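MgGH51 (Meripilus giganteus, PDB 6ZPV) hydrolyses terminal alpha-L-arabinofuranosyl residues, as a glycoside hydrolase of family GH51, probably releasing arabinose from arabinose-bearing plant polysaccharides. Local coordinates at residues A511-L514 against F515-K519; G249-L252 against D253-G256. All coordinates share one frame; numbering follows the deposited sequence.

Interaction 1 (A511-L514 against F515-K519); sequences AQKL and FALNK
N518 meets L514 at the C-terminal end of helix 507-517. Its side-chain amide turns back and donates from ND2 to L514 O at 2.8 Å. The bond is nearly straight, with an N-H...O angle of 172°. L514 O lies in the plane of the N518 amide. With CG beside the backbone N, chi1 of -55° folds this amide back toward L514 O. K513 and L517 pair one turn apart on another side of the helix. The lysine chain is extended, with CG anti to its backbone N (chi1 179°). L517 CD1 rests against K513 CG and CE, 3.6 Å from each, where the two chains cross at a slant. K513 NZ continues to a salt bridge with E219. The F515 ring lies obliquely to the preceding turn, with F515 CD1 3.3 Å from A511 O. The F515 side chain also touches A461 and M464 of helix 454-469 and V619 of strand 618-625. Main-chain bonds run from F515 N to A511 O, from A516 N to Q512 O and from L517 N to K513 O. The N518 amide takes the place of the next i to i+4 main-chain donor. K551 NZ, from strand 547-554, bonds F515 O and N518 O, so a lysine also serves carbonyls at this helix end.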
# COMPACT_ATOMS: atom_id res chain seq x y z
N ALA A 511 -14.70 5.53 7.12
CA ALA A 511 -15.50 6.19 6.06
C ALA A 511 -15.32 5.47 4.73
O ALA A 511 -16.30 5.24 4.00
CB ALA A 511 -15.16 7.67 5.96
N GLN A 512 -14.09 5.14 4.38
CA GLN A 512 -13.84 4.41 3.13
C GLN A 512 -14.59 3.08 3.13
O GLN A 512 -15.21 2.72 2.10
CB GLN A 512 -12.34 4.17 2.90
CG GLN A 512 -11.49 5.41 2.66
CD GLN A 512 -11.79 6.05 1.35
OE1 GLN A 512 -11.80 5.36 0.30
NE2 GLN A 512 -12.00 7.37 1.38
N LYS A 513 -14.50 2.32 4.22
CA LYS A 513 -15.18 1.02 4.31
C LYS A 513 -16.71 1.18 4.24
O LYS A 513 -17.37 0.37 3.55
CB LYS A 513 -14.74 0.38 5.63
CG LYS A 513 -15.36 -0.98 5.91
CD LYS A 513 -14.90 -1.59 7.25
CE LYS A 513 -15.54 -2.93 7.55
NZ LYS A 513 -15.21 -3.40 8.93
N LEU A 514 -17.26 2.14 4.95
CA LEU A 514 -18.71 2.36 4.91
C LEU A 514 -19.15 2.66 3.48
O LEU A 514 -20.22 2.19 3.06
CB LEU A 514 -19.11 3.49 5.87
CG LEU A 514 -19.12 3.13 7.35
CD1 LEU A 514 -19.27 4.36 8.17
CD2 LEU A 514 -20.20 2.16 7.70
N PHE A 515 -18.38 3.44 2.73
CA PHE A 515 -18.78 3.75 1.36
C PHE A 515 -18.65 2.55 0.46
O PHE A 515 -19.53 2.30 -0.38
CB PHE A 515 -18.04 4.99 0.84
CG PHE A 515 -18.70 6.31 1.21
CD1 PHE A 515 -18.88 6.70 2.51
CD2 PHE A 515 -19.16 7.15 0.21
CE1 PHE A 515 -19.57 7.86 2.80
CE2 PHE A 515 -19.84 8.31 0.51
CZ PHE A 515 -20.04 8.67 1.80
N ALA A 516 -17.55 1.82 0.55
CA ALA A 516 -17.24 0.73 -0.37
C ALA A 516 -18.06 -0.51 -0.12
O ALA A 516 -18.41 -1.22 -1.08
CB ALA A 516 -15.75 0.39 -0.28
N LEU A 517 -18.36 -0.84 1.13
CA LEU A 517 -19.11 -2.08 1.42
C LEU A 517 -20.63 -1.89 1.27
O LEU A 517 -21.39 -2.91 1.33
CB LEU A 517 -18.85 -2.51 2.85
CG LEU A 517 -17.49 -3.13 3.12
CD1 LEU A 517 -17.45 -3.63 4.53
CD2 LEU A 517 -17.16 -4.28 2.17
N ASN A 518 -21.11 -0.69 1.12
CA ASN A 518 -22.54 -0.36 1.08
C ASN A 518 -22.81 0.46 -0.21
O ASN A 518 -23.17 1.63 -0.15
CB ASN A 518 -22.95 0.38 2.36
CG ASN A 518 -22.58 -0.38 3.60
OD1 ASN A 518 -23.25 -1.34 3.99
ND2 ASN A 518 -21.52 0.02 4.23
N LYS A 519 -22.59 -0.16 -1.33
CA LYS A 519 -22.58 0.50 -2.65
C LYS A 519 -23.32 -0.39 -3.66
O LYS A 519 -22.92 -1.55 -3.91
CB LYS A 519 -21.16 0.72 -3.17
CG LYS A 519 -21.12 1.53 -4.48
CD LYS A 519 -19.92 1.20 -5.33
CE LYS A 519 -20.09 -0.07 -6.03
NZ LYS A 519 -18.91 -0.43 -6.75

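Interaction 2 (G249-L252 against D253-G256); sequences GSLL and DRPG
The ST turn of S250 leads into a short 3-10 turn in the loop between strands 224-227 and 257-258, closed by S250 O accepting from D253 N at 2.9 Å. S250 OG accepts from L252 N at 3.0 Å. OG stands anti to the backbone N of its own residue (chi1 177°), on the side of the carbonyl carbon, where it meets the N-H of L252. L251 O accepts from R254 N at 3.2 Å. The R254 side chain runs back along the turn. R254 grips G249 O side-on with NE at 3.0 Å and NH2 at 2.9 Å. The oxygen lies at the guanidinium edge, close to its plane. NH2 approaches in the carbonyl plane, while NE comes from above it. L251 CD2 covers one guanidinium face, 3.8 Å from R254 CZ. One water links S250 N to D253 OD2, and a second joins L251 O to R254 O. Beyond the turn, R254 NH2 forms a salt bridge with E273 and NH1 donates to D267 O. Two bonds to one oxygen, with these outside partners, fix the rotation of the buried guanidinium. The positive charge would probably polarise the G249 carbonyl.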
# COMPACT_ATOMS: atom_id res chain seq x y z
N GLY A 249 11.44 -12.65 -10.06
CA GLY A 249 12.40 -13.76 -10.01
C GLY A 249 12.98 -13.96 -8.63
O GLY A 249 12.46 -13.45 -7.63
N SER A 250 14.05 -14.72 -8.56
CA SER A 250 14.68 -14.99 -7.27
C SER A 250 15.05 -13.75 -6.54
O SER A 250 15.51 -12.78 -7.15
CB SER A 250 15.93 -15.83 -7.51
OG SER A 250 16.60 -16.05 -6.27
N LEU A 251 14.94 -13.77 -5.21
CA LEU A 251 15.45 -12.63 -4.42
C LEU A 251 16.95 -12.43 -4.65
O LEU A 251 17.44 -11.30 -4.51
CB LEU A 251 15.15 -12.85 -2.92
CG LEU A 251 13.69 -12.98 -2.55
CD1 LEU A 251 13.55 -13.07 -1.07
CD2 LEU A 251 12.84 -11.87 -3.12
N LEU A 252 17.65 -13.49 -5.03
CA LEU A 252 19.11 -13.34 -5.32
C LEU A 252 19.37 -12.40 -6.51
O LEU A 252 20.48 -11.95 -6.64
CB LEU A 252 19.74 -14.72 -5.57
CG LEU A 252 19.99 -15.55 -4.32
CD1 LEU A 252 21.16 -15.06 -3.55
CD2 LEU A 252 18.81 -15.78 -3.51
N ASP A 253 18.36 -12.18 -7.36
CA ASP A 253 18.51 -11.37 -8.57
C ASP A 253 17.82 -10.00 -8.45
O ASP A 253 17.68 -9.33 -9.48
CB ASP A 253 18.00 -12.18 -9.77
CG ASP A 253 18.85 -13.42 -9.97
OD1 ASP A 253 20.08 -13.31 -9.94
OD2 ASP A 253 18.27 -14.52 -10.12
N ARG A 254 17.34 -9.61 -7.28
CA ARG A 254 16.63 -8.32 -7.12
C ARG A 254 17.59 -7.33 -6.44
O ARG A 254 17.86 -7.45 -5.24
CB ARG A 254 15.35 -8.48 -6.34
CG ARG A 254 14.35 -9.47 -6.97
CD ARG A 254 13.04 -9.47 -6.23
NE ARG A 254 12.18 -10.58 -6.64
CZ ARG A 254 10.93 -10.76 -6.19
NH1 ARG A 254 10.35 -9.82 -5.43
NH2 ARG A 254 10.26 -11.87 -6.48
N PRO A 255 18.14 -6.34 -7.18
CA PRO A 255 19.14 -5.47 -6.59
C PRO A 255 18.62 -4.48 -5.58
O PRO A 255 19.42 -3.91 -4.79
CB PRO A 255 19.76 -4.76 -7.81
CG PRO A 255 18.61 -4.75 -8.83
CD PRO A 255 18.00 -6.11 -8.62
N GLY A 256 17.31 -4.22 -5.58
CA GLY A 256 16.76 -3.15 -4.78
C GLY A 256 17.02 -1.79 -5.38
O GLY A 256 17.80 -1.68 -6.34
O HOH W 1 15.71 -14.90 -10.87
O HOH W 2 17.01 -9.06 -3.09

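Overall arrangement
Interactions 1 and 2 are separate local contacts in one chain. Their centres are about 38 Å apart and their nearest atoms about 27 Å, on opposite sides of the chain's centre. Interaction 2 comes first in sequence, and its L251 and L252 touch M194 on strand 189-198 of an antiparallel sheet. Interaction 1 falls in the C-terminal family region. Its helix packs on helix 454-469 and on strands 575-582 and 618-625. The eight-stranded parallel sheet fits the (beta/alpha)8 barrel of GH51, whose active site lies at the C-terminal ends of its strands. The D253 side chain lies about 7 Å from an N-acetylglucosamine that belongs to a glycan, probably N-linked. No substrate is bound.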